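Local coordinates for protein alpha-galactosidase (Umbelopsis vinacea, PDB 3A5V) that hydrolyses terminal alpha-linked galactose residues from galactosides, working as a tetrameric, N-glycosylated glycoside hydrolase of family 27, at residues M241-N246 against R255-I260; Y45-I50 against G87-I92; V325-A330 against L378-H383; P160-L165 against I180-R185; T8-W13 against K265-L270. All blocks are in the same frame, centred on the assembly; numbering follows the deposited sequence.

In the fold
Four of the five contacts belong to the catalytic (beta/alpha)8 barrel, and the remaining one, interaction 3, lies in the C-terminal beta sandwich. Interaction 5 joins the first barrel strand to the last. Interaction 2, then 4, then 1 fall in the chain between its two halves, and interaction 3 follows. Interactions 2, 4 and 5 share the parallel sheet: 2 and 5 have centres about 11 Å apart and meet through neighbouring strands 47-49 and 11-14. Interaction 1 packs the loop after strand 236-238 on helix 251-263. That helix also touches strand 322-329, so it connects barrel to sandwich, with the centres of interactions 1 and 3 about 15 Å apart.

Interaction 1. Residues M241-N246 against R255-I260; sequences MLEVGN and RVHYTI
Met-241 opens the contact with its backbone: its carbonyl O lies in the plane of the His-257 imidazole, at the ring edge, 3.9 Å from CE1. This oxygen is buried here and has no hydrogen-bonding partner in the model. Leu-242 then divides its two methyls between neighbouring aromatic side chains of helix 251-263. CD2 sits over a face of His-257 in a CH-pi contact, 4.1 Å from the ring centroid, while CD1 comes obliquely to Tyr-258, 3.7 Å from CE2. The phenol oxygen of Tyr-258 is bonded beyond this contact, to Tyr-45 OH. Glu-243 supplies the one hydrogen bond between the segments, from its backbone N to His-257 NE2 at 3.1 Å. It is nearly straight (171°), and the donor lies exactly in the imidazole plane. The histidine holds CG on the far side of CB from its own N (chi1 169°) and so reaches out from the helix to the loop. The Glu-243 carboxylate instead leads away and takes a bond from Asn-246 ND2 to OE1, 2.9 Å long, across a type II turn. Val-244 finishes the contact with CG2, 4.2 Å from His-257 CD2. Because NE2 accepts a hydrogen bond from the loop backbone, it probably carries no proton itself, which is consistent with a neutral histidine protonated on ND1 and with an imidazole fixed in rotation by bond and methyl together.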
# COMPACT_ATOMS: atom_id res chain seq x y z
N MET A 241 22.91 -14.41 -4.10
CA MET A 241 24.23 -15.02 -4.30
C MET A 241 25.33 -13.99 -4.49
O MET A 241 25.08 -12.85 -4.89
CB MET A 241 24.19 -15.93 -5.53
CG MET A 241 23.21 -17.05 -5.36
SD MET A 241 23.14 -18.15 -6.78
CE MET A 241 22.36 -17.09 -8.03
N LEU A 242 26.56 -14.42 -4.21
CA LEU A 242 27.74 -13.58 -4.39
C LEU A 242 28.17 -13.57 -5.86
O LEU A 242 28.32 -14.63 -6.47
CB LEU A 242 28.89 -14.11 -3.51
CG LEU A 242 28.63 -13.98 -2.00
CD1 LEU A 242 29.51 -14.95 -1.19
CD2 LEU A 242 28.79 -12.53 -1.51
N GLU A 243 28.39 -12.37 -6.40
CA GLU A 243 28.82 -12.16 -7.80
C GLU A 243 30.35 -12.13 -7.99
O GLU A 243 30.85 -11.98 -9.11
CB GLU A 243 28.22 -10.85 -8.35
CG GLU A 243 26.69 -10.87 -8.46
CD GLU A 243 26.18 -11.56 -9.73
OE1 GLU A 243 27.00 -12.01 -10.56
OE2 GLU A 243 24.95 -11.63 -9.91
N VAL A 244 31.09 -12.27 -6.88
CA VAL A 244 32.55 -12.12 -6.88
C VAL A 244 33.27 -12.93 -7.98
O VAL A 244 33.15 -14.17 -8.05
CB VAL A 244 33.16 -12.45 -5.50
CG1 VAL A 244 34.67 -12.15 -5.52
CG2 VAL A 244 32.43 -11.65 -4.38
N GLY A 245 33.99 -12.23 -8.84
CA GLY A 245 34.76 -12.89 -9.89
C GLY A 245 34.10 -12.85 -11.25
O GLY A 245 34.73 -13.18 -12.26
N ASN A 246 32.82 -12.46 -11.30
CA ASN A 246 32.10 -12.45 -12.58
C ASN A 246 32.51 -11.32 -13.53
O ASN A 246 32.35 -11.44 -14.75
CB ASN A 246 30.58 -12.58 -12.38
CG ASN A 246 30.18 -13.96 -11.81
OD1 ASN A 246 30.93 -14.95 -11.95
ND2 ASN A 246 29.01 -14.02 -11.16
N ARG A 255 34.62 -6.42 -2.67
CA ARG A 255 34.94 -6.47 -1.25
C ARG A 255 33.78 -5.91 -0.43
O ARG A 255 33.43 -6.45 0.63
CB ARG A 255 36.24 -5.71 -0.94
CG ARG A 255 36.73 -5.92 0.49
CD ARG A 255 37.83 -4.93 0.87
NE ARG A 255 38.93 -4.91 -0.10
CZ ARG A 255 39.87 -5.84 -0.21
NH1 ARG A 255 39.85 -6.93 0.57
NH2 ARG A 255 40.84 -5.69 -1.12
N VAL A 256 33.17 -4.83 -0.92
CA VAL A 256 32.02 -4.24 -0.23
C VAL A 256 30.85 -5.21 -0.17
O VAL A 256 30.26 -5.44 0.88
CB VAL A 256 31.59 -2.90 -0.91
CG1 VAL A 256 30.30 -2.31 -0.24
CG2 VAL A 256 32.70 -1.94 -0.80
N HIS A 257 30.53 -5.76 -1.33
CA HIS A 257 29.48 -6.75 -1.53
C HIS A 257 29.66 -7.92 -0.56
O HIS A 257 28.78 -8.20 0.26
CB HIS A 257 29.54 -7.13 -3.02
CG HIS A 257 28.72 -8.32 -3.44
ND1 HIS A 257 27.43 -8.54 -3.01
CD2 HIS A 257 29.00 -9.30 -4.34
CE1 HIS A 257 26.96 -9.63 -3.60
NE2 HIS A 257 27.89 -10.10 -4.42
N TYR A 258 30.85 -8.54 -0.58
CA TYR A 258 31.11 -9.68 0.31
C TYR A 258 31.03 -9.29 1.80
O TYR A 258 30.45 -10.01 2.62
CB TYR A 258 32.48 -10.29 -0.03
CG TYR A 258 32.72 -11.64 0.62
CD1 TYR A 258 33.19 -11.72 1.94
CD2 TYR A 258 32.44 -12.83 -0.06
CE1 TYR A 258 33.39 -12.93 2.57
CE2 TYR A 258 32.66 -14.08 0.56
CZ TYR A 258 33.13 -14.11 1.88
OH TYR A 258 33.36 -15.31 2.53
N THR A 259 31.65 -8.17 2.15
CA THR A 259 31.69 -7.69 3.54
C THR A 259 30.29 -7.51 4.14
O THR A 259 30.02 -7.96 5.26
CB THR A 259 32.43 -6.33 3.63
OG1 THR A 259 33.79 -6.49 3.18
CG2 THR A 259 32.39 -5.75 5.07
N ILE A 260 29.41 -6.83 3.40
CA ILE A 260 28.08 -6.54 3.91
C ILE A 260 27.23 -7.81 3.98
O ILE A 260 26.55 -8.02 4.96
CB ILE A 260 27.36 -5.40 3.09
CG1 ILE A 260 28.16 -4.07 3.18
CG2 ILE A 260 25.92 -5.18 3.58
CD1 ILE A 260 28.32 -3.49 4.62

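Interaction 2. Residues Y45-I50 against G87-I92; sequences YNYVII and GLKAGI
Asn-46 and Lys-89 begin the run of backbone hydrogen bonds that pairs these parallel segments: Lys-89 N gives to Asn-46 O (2.8 Å), and Lys-89 O accepts a hydrogen bond from Val-48 N (2.8 Å). Val-48 O then receives Gly-91 N, and Gly-91 O receives Ile-50 N (2.9 Å). The backbone N and O of Tyr-47 turn the other way and are satisfied by strand 11-14, whereas Ala-90 N is met by Asp-124 OD2. Ahead of the paired residues a water donates to both Asn-46 OD1 (3.0 Å) and Gly-87 O (2.9 Å), bridging the two segments. Glycine at Gly-91 allows a close approach, its CA 4.0 Å from Ile-49 CA. Beside them, Lys-89 runs alongside the Tyr-47 ring, with CB 3.6 Å from CD1 and CD near CE1 and CZ. Replacing this tyrosine with a serine would probably open a gap beside the Lys-89 aliphatic chain, freeing it to turn. With helix 76-85 as the connection, strands 47-49 and 89-95 form a beta-alpha-beta unit, the repeating element of a (beta/alpha)8 barrel.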
# COMPACT_ATOMS: atom_id res chain seq x y z
N TYR A 45 32.19 -23.57 2.72
CA TYR A 45 31.26 -23.61 1.58
C TYR A 45 31.00 -25.07 1.20
O TYR A 45 31.70 -25.64 0.36
CB TYR A 45 31.82 -22.88 0.35
CG TYR A 45 32.25 -21.43 0.54
CD1 TYR A 45 33.56 -21.12 0.93
CD2 TYR A 45 31.38 -20.38 0.26
CE1 TYR A 45 33.99 -19.78 1.06
CE2 TYR A 45 31.79 -19.02 0.39
CZ TYR A 45 33.09 -18.74 0.78
OH TYR A 45 33.50 -17.43 0.90
N ASN A 46 29.98 -25.65 1.81
CA ASN A 46 29.80 -27.09 1.73
C ASN A 46 28.56 -27.53 0.97
O ASN A 46 28.43 -28.71 0.66
CB ASN A 46 29.91 -27.75 3.13
CG ASN A 46 28.70 -27.46 4.03
OD1 ASN A 46 28.20 -28.35 4.74
ND2 ASN A 46 28.21 -26.24 3.98
N TYR A 47 27.64 -26.59 0.66
CA TYR A 47 26.46 -26.94 -0.14
C TYR A 47 26.71 -26.76 -1.65
O TYR A 47 27.18 -25.71 -2.09
CB TYR A 47 25.22 -26.13 0.30
CG TYR A 47 24.61 -26.54 1.63
CD1 TYR A 47 23.75 -27.64 1.71
CD2 TYR A 47 24.87 -25.81 2.80
CE1 TYR A 47 23.20 -28.03 2.93
CE2 TYR A 47 24.34 -26.18 4.02
CZ TYR A 47 23.48 -27.29 4.08
OH TYR A 47 22.92 -27.64 5.29
N VAL A 48 26.39 -27.79 -2.43
CA VAL A 48 26.44 -27.71 -3.91
C VAL A 48 24.99 -27.73 -4.38
O VAL A 48 24.31 -28.76 -4.30
CB VAL A 48 27.25 -28.89 -4.56
CG1 VAL A 48 27.18 -28.80 -6.13
CG2 VAL A 48 28.72 -28.90 -4.07
N ILE A 49 24.52 -26.59 -4.87
CA ILE A 49 23.09 -26.41 -5.12
C ILE A 49 22.83 -26.43 -6.61
O ILE A 49 23.36 -25.61 -7.35
CB ILE A 49 22.57 -25.08 -4.49
CG1 ILE A 49 22.82 -25.08 -2.97
CG2 ILE A 49 21.07 -24.88 -4.80
CD1 ILE A 49 23.08 -23.68 -2.38
N ILE A 50 22.02 -27.40 -7.04
CA ILE A 50 21.64 -27.54 -8.43
C ILE A 50 20.45 -26.60 -8.65
O ILE A 50 19.39 -26.78 -8.02
CB ILE A 50 21.24 -29.02 -8.76
CG1 ILE A 50 22.42 -29.98 -8.49
CG2 ILE A 50 20.67 -29.15 -10.19
CD1 ILE A 50 22.04 -31.49 -8.58
N GLY A 87 32.38 -35.11 0.86
CA GLY A 87 32.18 -34.44 2.16
C GLY A 87 31.34 -33.17 1.97
O GLY A 87 31.43 -32.23 2.76
N LEU A 88 30.54 -33.15 0.92
CA LEU A 88 29.71 -31.99 0.59
C LEU A 88 28.24 -32.34 0.73
O LEU A 88 27.88 -33.53 0.79
CB LEU A 88 30.02 -31.52 -0.84
CG LEU A 88 31.42 -30.93 -1.06
CD1 LEU A 88 31.78 -30.88 -2.54
CD2 LEU A 88 31.58 -29.52 -0.41
N LYS A 89 27.37 -31.33 0.78
CA LYS A 89 25.93 -31.56 0.80
C LYS A 89 25.29 -31.11 -0.52
O LYS A 89 25.85 -30.24 -1.20
CB LYS A 89 25.31 -30.85 2.01
CG LYS A 89 25.59 -31.56 3.35
CD LYS A 89 25.15 -30.69 4.53
CE LYS A 89 25.59 -31.26 5.88
NZ LYS A 89 24.91 -32.56 6.08
N ALA A 90 24.14 -31.68 -0.88
CA ALA A 90 23.52 -31.41 -2.18
C ALA A 90 22.22 -30.63 -2.02
O ALA A 90 21.40 -30.93 -1.14
CB ALA A 90 23.27 -32.70 -2.98
N GLY A 91 22.05 -29.63 -2.87
CA GLY A 91 20.81 -28.84 -2.91
C GLY A 91 20.11 -28.98 -4.25
O GLY A 91 20.74 -29.32 -5.27
N ILE A 92 18.81 -28.73 -4.25
CA ILE A 92 17.98 -28.77 -5.46
C ILE A 92 17.06 -27.53 -5.48
O ILE A 92 16.83 -26.89 -4.42
CB ILE A 92 17.13 -30.08 -5.55
CG1 ILE A 92 16.66 -30.36 -6.99
CG2 ILE A 92 15.89 -30.03 -4.61
CD1 ILE A 92 17.67 -31.00 -7.86
O HOH W 1 29.35 -31.14 4.53

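Interaction 3. Residues V325-A330 against L378-H383; sequences VILLNA and LDVPAH
Asn-329 ND2 is gripped by three carbonyl oxygens, two of them from the facing segment. The sounder of these two bonds goes to Val-380 O, 3.2 Å long with an angle of 157° at the hydrogen. Its acceptor lies close to the plane of the asparagine amide, although the nitrogen stands above the carbonyl plane of Val-380. Pro-381 O is equally near ND2, at 3.2 Å, but this bond is weak and bent; Ser-333 O is the third partner. OD1 of the same amide accepts from Gly-331 N, so a flip would probably cost bonds at both ends. The extended first torsion (chi1 177°) takes the amide across to residues 380-381. Apolar contacts continue from here: Val-380 CG1 touches Asn-329 CB at 3.6 Å, and its CG2 meets Leu-327 CB at 3.9 Å. Leu-327 and Leu-378 then cross at about a right angle, with Leu-327 CD1 4.1 Å from Leu-378 CB. At the far end a water donates to Ala-330 O (2.8 Å) and joins His-383 NE2 by a longer bond; the imidazole also bonds to Glu-253 and Asp-332 and stacks on Phe-194. Strand 322-329 belongs to the larger antiparallel sheet and 375-380 to the smaller one. The axes of segments 325-329 and 378-380 pass 8.0 Å apart, 46° from parallel, which is the face-to-face packing of a beta sandwich.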
# COMPACT_ATOMS: atom_id res chain seq x y z
N VAL A 325 32.90 -3.51 13.07
CA VAL A 325 32.62 -2.15 12.63
C VAL A 325 32.98 -2.04 11.16
O VAL A 325 34.06 -2.46 10.75
CB VAL A 325 33.36 -1.07 13.49
CG1 VAL A 325 33.17 0.35 12.92
CG2 VAL A 325 32.85 -1.12 14.94
N ILE A 326 32.06 -1.49 10.37
CA ILE A 326 32.31 -1.29 8.94
C ILE A 326 32.09 0.16 8.53
O ILE A 326 31.00 0.72 8.73
CB ILE A 326 31.39 -2.19 8.05
CG1 ILE A 326 31.52 -3.66 8.47
CG2 ILE A 326 31.73 -2.00 6.56
CD1 ILE A 326 30.28 -4.46 8.26
N LEU A 327 33.13 0.75 7.92
CA LEU A 327 33.01 2.05 7.27
C LEU A 327 32.76 1.80 5.80
O LEU A 327 33.55 1.13 5.14
CB LEU A 327 34.30 2.87 7.44
CG LEU A 327 34.78 3.05 8.89
CD1 LEU A 327 36.24 3.51 8.89
CD2 LEU A 327 33.87 4.02 9.62
N LEU A 328 31.66 2.32 5.28
CA LEU A 328 31.32 2.08 3.88
C LEU A 328 31.21 3.41 3.15
O LEU A 328 30.45 4.31 3.56
CB LEU A 328 30.02 1.27 3.75
CG LEU A 328 29.49 0.88 2.36
CD1 LEU A 328 28.59 -0.35 2.52
CD2 LEU A 328 28.70 2.02 1.73
N ASN A 329 31.95 3.51 2.06
CA ASN A 329 32.03 4.70 1.25
C ASN A 329 31.39 4.43 -0.12
O ASN A 329 32.03 3.89 -1.01
CB ASN A 329 33.49 5.13 1.08
CG ASN A 329 33.64 6.36 0.15
OD1 ASN A 329 32.67 7.05 -0.14
ND2 ASN A 329 34.85 6.58 -0.34
N ALA A 330 30.12 4.81 -0.26
CA ALA A 330 29.41 4.61 -1.53
C ALA A 330 29.68 5.71 -2.56
O ALA A 330 29.11 5.67 -3.66
CB ALA A 330 27.89 4.47 -1.29
N LEU A 378 39.88 6.47 9.09
CA LEU A 378 40.59 5.63 8.11
C LEU A 378 40.26 6.02 6.68
O LEU A 378 39.16 6.50 6.39
CB LEU A 378 40.22 4.15 8.30
CG LEU A 378 40.61 3.45 9.60
CD1 LEU A 378 40.05 2.04 9.58
CD2 LEU A 378 42.13 3.41 9.79
N ASP A 379 41.22 5.76 5.78
CA ASP A 379 40.99 5.86 4.33
C ASP A 379 40.07 4.73 3.86
O ASP A 379 40.33 3.56 4.12
CB ASP A 379 42.32 5.72 3.59
CG ASP A 379 43.23 6.91 3.79
OD1 ASP A 379 42.78 8.05 3.56
OD2 ASP A 379 44.40 6.70 4.14
N VAL A 380 39.02 5.10 3.14
CA VAL A 380 38.09 4.12 2.58
C VAL A 380 37.98 4.37 1.07
O VAL A 380 37.67 5.48 0.64
CB VAL A 380 36.69 4.20 3.26
CG1 VAL A 380 35.83 3.01 2.85
CG2 VAL A 380 36.85 4.29 4.81
N PRO A 381 38.27 3.34 0.24
CA PRO A 381 38.23 3.50 -1.21
C PRO A 381 36.83 3.86 -1.73
O PRO A 381 35.82 3.61 -1.05
CB PRO A 381 38.64 2.12 -1.73
CG PRO A 381 39.41 1.51 -0.60
CD PRO A 381 38.69 1.98 0.63
N ALA A 382 36.77 4.43 -2.93
CA ALA A 382 35.50 4.61 -3.67
C ALA A 382 34.75 3.27 -3.77
O ALA A 382 35.38 2.23 -4.06
CB ALA A 382 35.79 5.13 -5.07
N HIS A 383 33.44 3.30 -3.49
CA HIS A 383 32.59 2.10 -3.46
C HIS A 383 33.17 1.02 -2.54
O HIS A 383 33.02 -0.18 -2.81
CB HIS A 383 32.39 1.53 -4.87
CG HIS A 383 31.78 2.50 -5.84
ND1 HIS A 383 31.60 2.20 -7.18
CD2 HIS A 383 31.30 3.76 -5.67
CE1 HIS A 383 31.03 3.23 -7.78
NE2 HIS A 383 30.85 4.19 -6.89
O HOH W 2 28.69 6.60 -6.28

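Interaction 4. Residues P160-L165 against I180-R185; sequences PMLYSL and ISNSWR
Ile-180 presents its carbonyl O to the edge of the Tyr-163 ring, in the ring plane and 3.2 Å from CD2, just before strands 162-165 and 183-185 pair as parallel neighbours in the (beta/alpha)8 barrel. Its side chain packs on Gln-134 of a neighbouring subunit. Ser-181 follows with CB 3.6 Å from Leu-165 CD1, a methyl that lies over one face of the Tyr-163 ring, toward its rim. Asn-182 then holds the Tyr-163 backbone by both of its polar groups. Its N donates to Tyr-163 O (2.8 Å), and its OD1 accepts from Tyr-163 N (3.1 Å) in the carbonyl plane, on a lone pair. Having CG beside the backbone N (chi1 -65°) brings OD1 to the backbone N of Tyr-163, while ND2 is bonded to Asn-3 and Gly-234. Were this asparagine an alanine, the Tyr-163 N-H would probably lose its acceptor, and Asn-3 and Gly-234 the donor they share. Regular parallel pairing begins at Ser-183, whose O receives Leu-165 N at 2.8 Å; its OG is also bonded to Gln-10. Trp-184 packs CB against Leu-165 CB and sends NE1 to Asn-237. Arg-185 N donates to Leu-165 O (3.0 Å), while its guanidinium group leads away to Asp-189. Leu-165 O takes a further bond from a water (2.8 Å), which in turn accepts from Ser-164 OG and Ser-183 OG.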
# COMPACT_ATOMS: atom_id res chain seq x y z
N PRO A 160 16.45 -34.35 7.30
CA PRO A 160 16.78 -32.92 7.46
C PRO A 160 17.16 -32.26 6.12
O PRO A 160 18.12 -32.69 5.46
CB PRO A 160 17.98 -32.93 8.41
CG PRO A 160 17.86 -34.28 9.16
CD PRO A 160 17.36 -35.21 8.08
N MET A 161 16.39 -31.25 5.71
CA MET A 161 16.67 -30.52 4.48
C MET A 161 16.57 -29.02 4.76
O MET A 161 15.53 -28.53 5.22
CB MET A 161 15.70 -30.94 3.36
CG MET A 161 15.88 -32.40 2.92
SD MET A 161 14.81 -32.96 1.58
CE MET A 161 13.45 -33.51 2.56
N LEU A 162 17.66 -28.29 4.51
CA LEU A 162 17.67 -26.85 4.74
C LEU A 162 16.67 -26.17 3.79
O LEU A 162 16.76 -26.33 2.59
CB LEU A 162 19.10 -26.30 4.54
CG LEU A 162 19.37 -24.89 5.09
CD1 LEU A 162 20.84 -24.69 5.42
CD2 LEU A 162 18.85 -23.80 4.13
N TYR A 163 15.73 -25.41 4.35
CA TYR A 163 14.63 -24.84 3.58
C TYR A 163 14.91 -23.35 3.31
O TYR A 163 14.76 -22.51 4.20
CB TYR A 163 13.30 -25.05 4.33
CG TYR A 163 12.02 -24.67 3.58
CD1 TYR A 163 11.97 -24.63 2.18
CD2 TYR A 163 10.85 -24.41 4.28
CE1 TYR A 163 10.77 -24.30 1.50
CE2 TYR A 163 9.65 -24.10 3.62
CZ TYR A 163 9.62 -24.04 2.23
OH TYR A 163 8.44 -23.71 1.61
N SER A 164 15.35 -23.07 2.08
CA SER A 164 15.74 -21.73 1.66
C SER A 164 14.57 -21.15 0.85
O SER A 164 14.29 -21.62 -0.26
CB SER A 164 17.04 -21.79 0.84
OG SER A 164 17.28 -20.64 0.04
N LEU A 165 13.87 -20.17 1.41
CA LEU A 165 12.80 -19.48 0.66
C LEU A 165 13.38 -18.55 -0.38
O LEU A 165 14.37 -17.84 -0.13
CB LEU A 165 11.88 -18.68 1.59
CG LEU A 165 10.49 -19.27 1.79
CD1 LEU A 165 10.57 -20.69 2.39
CD2 LEU A 165 9.63 -18.36 2.64
N ILE A 180 9.18 -21.42 10.05
CA ILE A 180 8.90 -22.54 9.12
C ILE A 180 9.98 -22.76 8.04
O ILE A 180 9.87 -23.68 7.24
CB ILE A 180 7.50 -22.36 8.44
CG1 ILE A 180 7.50 -21.09 7.58
CG2 ILE A 180 6.34 -22.40 9.51
CD1 ILE A 180 6.48 -21.07 6.42
N SER A 181 11.00 -21.90 8.00
CA SER A 181 12.10 -22.02 7.01
C SER A 181 13.42 -21.56 7.63
O SER A 181 13.44 -20.97 8.73
CB SER A 181 11.79 -21.22 5.73
OG SER A 181 11.77 -19.82 5.98
N ASN A 182 14.53 -21.86 6.95
CA ASN A 182 15.86 -21.50 7.45
C ASN A 182 16.43 -20.17 6.95
O ASN A 182 17.32 -19.60 7.58
CB ASN A 182 16.86 -22.64 7.18
CG ASN A 182 16.51 -23.91 7.97
OD1 ASN A 182 16.19 -24.94 7.39
ND2 ASN A 182 16.53 -23.80 9.31
N SER A 183 15.97 -19.71 5.80
CA SER A 183 16.40 -18.42 5.24
C SER A 183 15.38 -17.97 4.20
O SER A 183 14.63 -18.78 3.66
CB SER A 183 17.82 -18.52 4.64
OG SER A 183 17.82 -19.33 3.46
N TRP A 184 15.35 -16.66 3.93
CA TRP A 184 14.38 -16.09 2.99
C TRP A 184 15.04 -14.95 2.23
O TRP A 184 15.59 -14.02 2.83
CB TRP A 184 13.09 -15.63 3.71
CG TRP A 184 13.37 -14.98 5.01
CD1 TRP A 184 13.67 -13.65 5.23
CD2 TRP A 184 13.47 -15.63 6.28
NE1 TRP A 184 13.92 -13.45 6.57
CE2 TRP A 184 13.81 -14.64 7.24
CE3 TRP A 184 13.29 -16.96 6.72
CZ2 TRP A 184 13.97 -14.94 8.61
CZ3 TRP A 184 13.46 -17.26 8.08
CH2 TRP A 184 13.80 -16.25 9.00
N ARG A 185 15.02 -15.05 0.91
CA ARG A 185 15.35 -13.92 0.04
C ARG A 185 14.52 -12.71 0.42
O ARG A 185 13.29 -12.81 0.66
CB ARG A 185 15.15 -14.31 -1.43
CG ARG A 185 16.27 -15.28 -1.94
CD ARG A 185 17.56 -14.49 -2.39
NE ARG A 185 17.12 -13.48 -3.35
CZ ARG A 185 16.79 -13.73 -4.61
NH1 ARG A 185 16.96 -14.95 -5.13
NH2 ARG A 185 16.28 -12.75 -5.35
O HOH W 3 16.87 -18.24 1.11

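Interaction 5. Residues T8-W13 against K265-L270; sequences TPQMGW and KSPLIL
Gln-10 O receives Leu-268 N (2.9 Å), the first of three backbone bonds that pair the segments in parallel. Gly-12 N then gives to Leu-268 O, and Gly-12 O takes Leu-270 N at 2.8 Å. Weaker CA-H...O contacts thicken this seam: Leu-268 O also meets Met-11 CA, 3.2 Å away. Among the side chains, Gln-10 and Pro-267 lie side by side, with NE2 3.5 Å from the proline CG. A bend at chi2 (-92°) folds the glutamine against that ring, and its NE2 is bonded to Ser-183 and Tyr-125; OE1 is buried with no partner in the model. Ile-269 reaches across with CD1 to Gly-12 N (3.6 Å), where the glycine lets this methyl lie close against the backbone. On the other face of the sheet, Met-11 rests on Leu-268, and Trp-13, its NE1 bonded to Asn-272, crosses Leu-270 at about a right angle. Trp-13 CD1 comes to 3.7 Å from Leu-270 CB. Before the strands begin, Pro-9 CG packs on Lys-265 O, at the turn that ends helix 251-263 in a Schellman motif. Strands 11-14 and 268-270 are the first and last of the eight, and their union is the seam that closes a (beta/alpha)8 barrel.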
# COMPACT_ATOMS: atom_id res chain seq x y z
N THR A 8 24.34 -21.29 11.97
CA THR A 8 24.98 -20.12 11.39
C THR A 8 24.47 -20.07 9.94
O THR A 8 23.90 -21.07 9.45
CB THR A 8 26.52 -20.27 11.36
OG1 THR A 8 26.86 -21.47 10.66
CG2 THR A 8 27.10 -20.32 12.78
N PRO A 9 24.63 -18.92 9.25
CA PRO A 9 24.19 -18.88 7.85
C PRO A 9 24.85 -19.97 6.99
O PRO A 9 26.05 -20.25 7.15
CB PRO A 9 24.62 -17.48 7.38
CG PRO A 9 24.64 -16.64 8.66
CD PRO A 9 25.15 -17.62 9.72
N GLN A 10 24.08 -20.57 6.07
CA GLN A 10 24.65 -21.58 5.15
C GLN A 10 25.68 -20.97 4.18
O GLN A 10 25.61 -19.79 3.85
CB GLN A 10 23.54 -22.32 4.37
CG GLN A 10 22.72 -21.43 3.38
CD GLN A 10 21.44 -20.82 3.99
OE1 GLN A 10 21.37 -20.49 5.18
NE2 GLN A 10 20.42 -20.64 3.14
N MET A 11 26.63 -21.78 3.75
CA MET A 11 27.63 -21.37 2.77
C MET A 11 27.70 -22.44 1.69
O MET A 11 27.52 -23.63 1.98
CB MET A 11 29.00 -21.19 3.43
CG MET A 11 29.04 -20.16 4.58
SD MET A 11 30.63 -20.12 5.46
CE MET A 11 31.77 -19.71 4.11
N GLY A 12 27.96 -22.04 0.46
CA GLY A 12 27.94 -23.00 -0.63
C GLY A 12 28.14 -22.35 -1.98
O GLY A 12 28.73 -21.26 -2.09
N TRP A 13 27.64 -23.02 -3.01
CA TRP A 13 27.80 -22.62 -4.40
C TRP A 13 26.59 -23.14 -5.20
O TRP A 13 26.05 -24.22 -4.89
CB TRP A 13 29.12 -23.19 -4.95
CG TRP A 13 29.31 -22.97 -6.44
CD1 TRP A 13 29.87 -21.88 -7.05
CD2 TRP A 13 28.93 -23.87 -7.48
NE1 TRP A 13 29.87 -22.06 -8.43
CE2 TRP A 13 29.30 -23.27 -8.71
CE3 TRP A 13 28.30 -25.14 -7.49
CZ2 TRP A 13 29.06 -23.90 -9.95
CZ3 TRP A 13 28.08 -25.77 -8.71
CH2 TRP A 13 28.45 -25.13 -9.94
N LYS A 265 24.89 -11.37 8.12
CA LYS A 265 24.56 -12.79 8.32
C LYS A 265 23.65 -13.32 7.20
O LYS A 265 22.72 -14.09 7.45
CB LYS A 265 23.95 -13.03 9.72
CG LYS A 265 24.97 -13.46 10.83
CD LYS A 265 26.04 -12.42 11.15
CE LYS A 265 26.75 -12.78 12.46
NZ LYS A 265 27.81 -11.80 12.84
N SER A 266 23.91 -12.88 5.97
CA SER A 266 23.29 -13.53 4.80
C SER A 266 23.93 -14.92 4.63
O SER A 266 25.13 -15.10 4.93
CB SER A 266 23.55 -12.70 3.53
OG SER A 266 22.96 -13.31 2.37
N PRO A 267 23.14 -15.89 4.12
CA PRO A 267 23.80 -17.03 3.48
C PRO A 267 24.87 -16.51 2.52
O PRO A 267 24.67 -15.45 1.86
CB PRO A 267 22.68 -17.68 2.67
CG PRO A 267 21.41 -17.34 3.39
CD PRO A 267 21.67 -16.00 4.08
N LEU A 268 25.99 -17.24 2.42
CA LEU A 268 27.06 -16.90 1.48
C LEU A 268 27.13 -18.00 0.42
O LEU A 268 27.88 -19.00 0.57
CB LEU A 268 28.40 -16.74 2.19
CG LEU A 268 28.47 -15.67 3.31
CD1 LEU A 268 29.83 -15.70 4.01
CD2 LEU A 268 28.12 -14.25 2.82
N ILE A 269 26.31 -17.83 -0.61
CA ILE A 269 26.22 -18.80 -1.71
C ILE A 269 26.94 -18.22 -2.91
O ILE A 269 26.54 -17.18 -3.46
CB ILE A 269 24.74 -19.18 -2.07
CG1 ILE A 269 23.96 -19.68 -0.82
CG2 ILE A 269 24.68 -20.20 -3.27
CD1 ILE A 269 24.59 -20.86 -0.06
N LEU A 270 28.04 -18.87 -3.30
CA LEU A 270 28.84 -18.44 -4.45
C LEU A 270 28.07 -18.60 -5.76
O LEU A 270 27.52 -19.67 -6.04
CB LEU A 270 30.18 -19.19 -4.49
CG LEU A 270 31.13 -18.95 -3.29
CD1 LEU A 270 32.25 -20.00 -3.27
CD2 LEU A 270 31.72 -17.52 -3.30